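Local coordinates for sulfur carrier protein ThiS adenylyltransferase (Escherichia coli, PDB 1ZUD) that catalyses the ATP-dependent adenylation of the C-terminal glycine of the sulfur carrier protein ThiS in thiamin biosynthesis, at residues Gln105-Gly109 with Glu110-Asp114; Asp61-His64 with Leu65-Gln69; Gly198-Gln201 with Ala202-Ala205. All coordinates share one frame; numbering follows the deposited sequence. Where two conformers were deposited one is given.

How the interactions relate
From the N terminus, the chain first reaches interaction 2, a 3-10 turn in the long connection between strand 54-58 and helix 83-94, beside ATP-binding residues. Interaction 1 follows, where the loop after strand 99-103 bends into helix 109-118. Interaction 3 comes last, within helix 191-210. All three are local, each between adjoining segments, so they neither nest nor cross and close nothing longer than a turn. Interactions 1 and 2 come within about 6 Å at their nearest atoms; the nearest atoms of interaction 3 are about 12 Å from interaction 2 and about 13 Å from interaction 1. Interactions 2 and 3 both meet the second subunit, whereas residues 105-114 touch no other chain of the assembly and pack against strand 30-34 and helix 129-141.

Interaction 1 of 3, residues Gln105-Gly109 with Glu110-Asp114; sequences QRLTG and EALKD
Gly109 O receives the N-H of Lys113 at 3.0 Å, an almost straight bond (171° at the hydrogen) in the opening turn of helix 109-118. One residue earlier, Thr108 O is held more loosely. Leu112 N approaches it to 3.3 Å in a weak but well-aligned bond, and Ala111 N adds a second weak bond, bent to 120°. A water bridges this bent pair, accepting from Ala111 N at 2.9 Å and donating to Thr108 O. Gly109 enters the turn with positive phi, a conformation that favours glycine, and a side chain on it would run into Glu110 N.

The apolar part of the contact is made by Leu107, which lies across Ala111 and Leu112. With Leu112 CG opposite its own N (chi1 167°), CD1 of Leu112 reaches CB of Leu107 at 4.0 Å, while Leu107 CD2 rests 4.1 Å from Ala111 CB. Leu112 CB also packs against Thr108 N. The extended chain of Gln105 brings NE2 to 3.5 Å from Ala111 CB. Lys113 passes over the carbonyl it binds, with CG 3.5 Å from Gly109 O, and a water links the two weakly through NZ.

Leu107 touches Leu32 and Leu112 touches Ile34, both of strand 30-34, and Glu134 takes both Thr108 OG1 and Gly109 N. The whole is the strand-to-helix turn of a Rossmann-type nucleotide-binding fold, and Leu107 is itself one of the residues that bind ATP.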
# COMPACT_ATOMS: atom_id res chain seq x y z
N GLN C 105 -2.53 -16.13 -22.17
CA GLN C 105 -1.97 -15.61 -23.38
C GLN C 105 -1.40 -14.22 -23.13
O GLN C 105 -1.62 -13.62 -22.05
CB GLN C 105 -3.06 -15.64 -24.49
CG GLN C 105 -4.15 -14.63 -24.30
CD GLN C 105 -5.25 -14.71 -25.35
OE1 GLN C 105 -6.29 -15.33 -25.12
NE2 GLN C 105 -5.02 -14.08 -26.50
N ARG C 106 -0.60 -13.74 -24.09
CA ARG C 106 0.00 -12.41 -24.04
C ARG C 106 -0.99 -11.68 -24.92
O ARG C 106 -0.97 -11.83 -26.14
CB ARG C 106 1.40 -12.40 -24.71
CG ARG C 106 2.07 -11.00 -24.72
CD ARG C 106 3.50 -11.07 -25.27
NE ARG C 106 4.18 -9.78 -25.35
CZ ARG C 106 3.95 -8.85 -26.29
NH1 ARG C 106 3.06 -9.06 -27.25
NH2 ARG C 106 4.65 -7.71 -26.27
N LEU C 107 -1.87 -10.94 -24.27
CA LEU C 107 -2.94 -10.25 -24.97
C LEU C 107 -2.40 -9.20 -25.85
O LEU C 107 -1.71 -8.31 -25.39
CB LEU C 107 -3.90 -9.58 -23.99
CG LEU C 107 -4.93 -10.44 -23.25
CD1 LEU C 107 -5.74 -9.56 -22.29
CD2 LEU C 107 -5.84 -11.11 -24.30
N THR C 108 -2.75 -9.29 -27.12
CA THR C 108 -2.32 -8.29 -28.07
C THR C 108 -3.30 -8.24 -29.25
O THR C 108 -4.10 -9.16 -29.48
CB THR C 108 -0.86 -8.61 -28.57
OG1 THR C 108 -0.42 -7.55 -29.44
CG2 THR C 108 -0.82 -9.94 -29.34
N GLY C 109 -3.20 -7.17 -30.01
CA GLY C 109 -4.05 -7.02 -31.17
C GLY C 109 -5.53 -7.21 -30.93
O GLY C 109 -6.10 -6.66 -29.97
N GLU C 110 -6.14 -8.02 -31.78
CA GLU C 110 -7.57 -8.27 -31.70
C GLU C 110 -8.06 -8.89 -30.38
O GLU C 110 -9.12 -8.53 -29.89
CB GLU C 110 -7.96 -9.17 -32.88
CG GLU C 110 -9.37 -9.65 -32.88
CD GLU C 110 -9.52 -10.88 -33.78
OE1 GLU C 110 -9.26 -12.01 -33.30
OE2 GLU C 110 -9.88 -10.70 -34.97
N ALA C 111 -7.31 -9.83 -29.83
CA ALA C 111 -7.71 -10.46 -28.57
C ALA C 111 -7.65 -9.40 -27.44
O ALA C 111 -8.50 -9.39 -26.55
CB ALA C 111 -6.76 -11.63 -28.24
N LEU C 112 -6.66 -8.52 -27.47
CA LEU C 112 -6.56 -7.50 -26.43
C LEU C 112 -7.76 -6.54 -26.55
O LEU C 112 -8.47 -6.22 -25.55
CB LEU C 112 -5.23 -6.72 -26.60
CG LEU C 112 -5.13 -5.43 -25.79
CD1 LEU C 112 -5.15 -5.76 -24.28
CD2 LEU C 112 -3.80 -4.70 -26.14
N LYS C 113 -8.00 -6.08 -27.78
CA LYS C 113 -9.12 -5.17 -28.01
C LYS C 113 -10.45 -5.74 -27.55
O LYS C 113 -11.28 -5.04 -26.99
CB LYS C 113 -9.21 -4.82 -29.51
CG LYS C 113 -8.15 -3.80 -29.96
CD LYS C 113 -8.28 -3.56 -31.45
CE LYS C 113 -7.58 -2.28 -31.92
NZ LYS C 113 -6.14 -2.50 -32.23
N ASP C 114 -10.67 -7.03 -27.78
CA ASP C 114 -11.93 -7.60 -27.40
C ASP C 114 -12.05 -7.71 -25.89
O ASP C 114 -13.15 -7.49 -25.35
CB ASP C 114 -12.11 -8.99 -28.06
CG ASP C 114 -13.49 -9.58 -27.80
OD1 ASP C 114 -13.65 -10.34 -26.81
OD2 ASP C 114 -14.44 -9.26 -28.57
O HOH W 1 -5.23 -11.36 -31.16
O HOH W 2 -4.07 -3.85 -29.94

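Interaction 2 of 3, residues Asp61-His64 with Leu65-Gln69; sequences DDVH and LSNLQ
Leu65, directly after His64, begins the 3-10 turn in which Asn67 comes back to His64. Ser66 adds little across the contact, but its carbonyl accepts from Arg70, a residue of the ATP site.

Asn67 carries most of the interaction, gripping His64 twice. Its backbone N donates to His64 O at 3.0 Å, the i-to-i+3 bond of a 3-10 turn, and its OD1 accepts the N-H of His64 at 2.8 Å. That N-H points well at the oxygen (157°) but comes from above the amide plane. The His64 ring and the Asn67 amide are steeply turned against each other, their planes 69° apart. With CG beside its own N (chi1 -67°), the Asn67 side chain folds back along the turn, and CG stands 3.2 Å from His64 O. The turn lies in the crossover from strand 54-58 to helix 83-94 of the Rossmann-type fold, and OD1 also receives a weak hydrogen bond from the ATP-binding Lys83. A leucine in place of Asn67 would probably leave the His64 N-H without its acceptor and Lys83 without this weak partner.

Leu68 N donates to Leu65 O at 3.3 Å. The CD2 of Leu68 meets CG1 of Val63 at 4.2 Å. Gln69 turns to the subunit interface, where NE2 donates to Gln12 of the second subunit, and Leu65 packs on Arg8 of that same subunit.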
# COMPACT_ATOMS: atom_id res chain seq x y z
N ASP C 61 2.60 -16.69 -18.42
CA ASP C 61 3.67 -17.42 -17.73
C ASP C 61 3.21 -18.66 -16.97
O ASP C 61 2.04 -18.85 -16.80
CB ASP C 61 4.36 -16.51 -16.73
CG ASP C 61 5.20 -15.43 -17.41
OD1 ASP C 61 5.01 -14.23 -17.06
OD2 ASP C 61 6.05 -15.77 -18.26
N ASP C 62 4.16 -19.48 -16.52
CA ASP C 62 3.91 -20.65 -15.67
C ASP C 62 4.53 -20.26 -14.30
O ASP C 62 5.43 -19.44 -14.22
CB ASP C 62 4.64 -21.91 -16.22
CG ASP C 62 3.96 -22.50 -17.49
OD1 ASP C 62 2.74 -22.33 -17.69
OD2 ASP C 62 4.66 -23.15 -18.30
N VAL C 63 4.05 -20.85 -13.21
CA VAL C 63 4.62 -20.51 -11.92
C VAL C 63 6.07 -21.00 -11.79
O VAL C 63 6.40 -22.12 -12.18
CB VAL C 63 3.74 -21.08 -10.79
CG1 VAL C 63 4.36 -20.73 -9.43
CG2 VAL C 63 2.25 -20.53 -10.94
N HIS C 64 6.94 -20.16 -11.23
CA HIS C 64 8.35 -20.55 -11.03
C HIS C 64 8.61 -20.36 -9.56
O HIS C 64 7.97 -19.50 -8.94
CB HIS C 64 9.28 -19.64 -11.85
CG HIS C 64 8.98 -19.67 -13.32
ND1 HIS C 64 9.03 -20.82 -14.07
CD2 HIS C 64 8.57 -18.69 -14.17
CE1 HIS C 64 8.66 -20.56 -15.31
NE2 HIS C 64 8.37 -19.27 -15.39
N LEU C 65 9.59 -21.07 -9.01
CA LEU C 65 9.87 -20.98 -7.58
C LEU C 65 10.20 -19.54 -7.15
O LEU C 65 9.78 -19.10 -6.09
CB LEU C 65 11.04 -21.92 -7.20
CG LEU C 65 11.66 -21.73 -5.83
CD1 LEU C 65 10.58 -22.02 -4.72
CD2 LEU C 65 12.87 -22.68 -5.71
N SER C 66 10.98 -18.83 -7.97
CA SER C 66 11.37 -17.46 -7.61
C SER C 66 10.19 -16.45 -7.59
O SER C 66 10.33 -15.34 -7.10
CB SER C 66 12.46 -16.97 -8.56
OG SER C 66 11.89 -16.74 -9.82
N ASN C 67 9.05 -16.85 -8.12
CA ASN C 67 7.82 -16.03 -8.09
C ASN C 67 7.22 -15.89 -6.70
O ASN C 67 6.61 -14.87 -6.37
CB ASN C 67 6.69 -16.70 -8.89
CG ASN C 67 6.96 -16.78 -10.39
OD1 ASN C 67 6.21 -17.44 -11.09
ND2 ASN C 67 8.01 -16.09 -10.87
N LEU C 68 7.35 -16.94 -5.89
CA LEU C 68 6.68 -17.01 -4.62
C LEU C 68 7.03 -15.90 -3.65
O LEU C 68 6.22 -15.58 -2.81
CB LEU C 68 6.89 -18.41 -3.99
CG LEU C 68 6.48 -19.58 -4.95
CD1 LEU C 68 6.49 -20.99 -4.19
CD2 LEU C 68 5.03 -19.35 -5.49
N GLN C 69 8.21 -15.30 -3.78
CA GLN C 69 8.59 -14.23 -2.87
C GLN C 69 7.62 -13.04 -2.99
O GLN C 69 7.58 -12.19 -2.09
CB GLN C 69 10.03 -13.82 -3.20
CG GLN C 69 10.55 -12.58 -2.54
CD GLN C 69 10.56 -11.41 -3.57
OE1 GLN C 69 10.10 -11.59 -4.70
NE2 GLN C 69 11.07 -10.27 -3.18

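Interaction 3 of 3, residues Gly198-Gln201 with Ala202-Ala205; sequences GTLQ and ALEA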
# COMPACT_ATOMS: atom_id res chain seq x y z
N GLY C 198 -0.12 -3.15 -6.20
CA GLY C 198 -1.23 -3.88 -6.77
C GLY C 198 -2.48 -3.80 -5.91
O GLY C 198 -3.60 -3.76 -6.43
N THR C 199 -2.30 -3.82 -4.59
CA THR C 199 -3.47 -3.70 -3.69
C THR C 199 -4.12 -2.32 -3.92
O THR C 199 -5.37 -2.19 -3.89
CB THR C 199 -3.03 -3.86 -2.20
OG1 THR C 199 -2.41 -5.14 -2.08
CG2 THR C 199 -4.25 -3.83 -1.23
N LEU C 200 -3.29 -1.30 -4.11
CA LEU C 200 -3.84 0.06 -4.37
C LEU C 200 -4.60 0.09 -5.71
O LEU C 200 -5.57 0.80 -5.83
CB LEU C 200 -2.73 1.11 -4.38
CG LEU C 200 -2.25 1.38 -2.96
CD1 LEU C 200 -0.96 2.25 -3.03
CD2 LEU C 200 -3.39 1.98 -2.13
N GLN C 201 -4.14 -0.66 -6.72
CA GLN C 201 -4.87 -0.78 -7.96
C GLN C 201 -6.27 -1.36 -7.66
O GLN C 201 -7.24 -0.88 -8.20
CB GLN C 201 -4.17 -1.74 -8.92
CG GLN C 201 -2.94 -1.12 -9.53
CD GLN C 201 -2.33 -2.06 -10.53
OE1 GLN C 201 -1.59 -2.95 -10.14
NE2 GLN C 201 -2.66 -1.89 -11.82
N ALA C 202 -6.37 -2.41 -6.83
CA ALA C 202 -7.71 -2.95 -6.48
C ALA C 202 -8.60 -1.87 -5.83
O ALA C 202 -9.81 -1.76 -6.12
CB ALA C 202 -7.54 -4.21 -5.46
N LEU C 203 -8.03 -1.13 -4.89
CA LEU C 203 -8.74 -0.07 -4.21
C LEU C 203 -9.32 0.93 -5.26
O LEU C 203 -10.48 1.32 -5.18
CB LEU C 203 -7.78 0.74 -3.31
CG LEU C 203 -8.32 1.29 -1.96
CD1 LEU C 203 -7.47 2.51 -1.56
CD2 LEU C 203 -9.82 1.59 -1.88
N GLU C 204 -8.50 1.36 -6.20
CA GLU C 204 -8.97 2.34 -7.21
C GLU C 204 -10.11 1.72 -8.04
O GLU C 204 -11.08 2.37 -8.41
CB GLU C 204 -7.76 2.75 -8.11
CG GLU C 204 -6.72 3.61 -7.33
CD GLU C 204 -7.35 4.80 -6.62
OE1 GLU C 204 -6.92 5.18 -5.49
OE2 GLU C 204 -8.31 5.36 -7.18
N ALA C 205 -10.02 0.42 -8.29
CA ALA C 205 -11.05 -0.25 -9.08
C ALA C 205 -12.38 -0.31 -8.37
O ALA C 205 -13.44 -0.10 -8.97
CB ALA C 205 -10.61 -1.69 -9.46
O HOH W 3 -5.51 3.36 -4.48
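Leu200 and Leu203 meet through their branches, CD2 of the first 4.2 Å from CD1 of the second, on one side of the buried 198-205 part of alpha-helix 191-210. Four i-to-i+4 bonds hold this part of the helix. Ala202 N donates to Gly198 O and Leu203 N to Thr199 O, the latter at 3.0 Å; Glu204 N reaches Leu200 O at the same length, and Ala205 N binds Gln201 O at 3.1 Å.

Ala202 packs on Tyr46 and Leu47 of helix 40-50, while Phe222 of the second subunit covers both leucines, placing this side of the helix at the dimer interface. Gln201 extends toward the central sheet, where NE2 donates to the carbonyls of Asp124 and Ile147, giving its buried amide nitrogen two acceptors.

Glu204 instead doubles back. With CG beside the backbone N (chi1 -69°), it comes to 3.4 Å from Leu200 O; the bend at chi2 (-52°) then turns the carboxylate. OE1 is salt-bridged to Arg220 and Lys207 of its own chain and hydrogen-bonded to Ser227 of the second subunit. A water donates to Leu200 O at 2.9 Å and to that same OE1 of Glu204 at an unusually short 2.5 Å, a length that is doubtful.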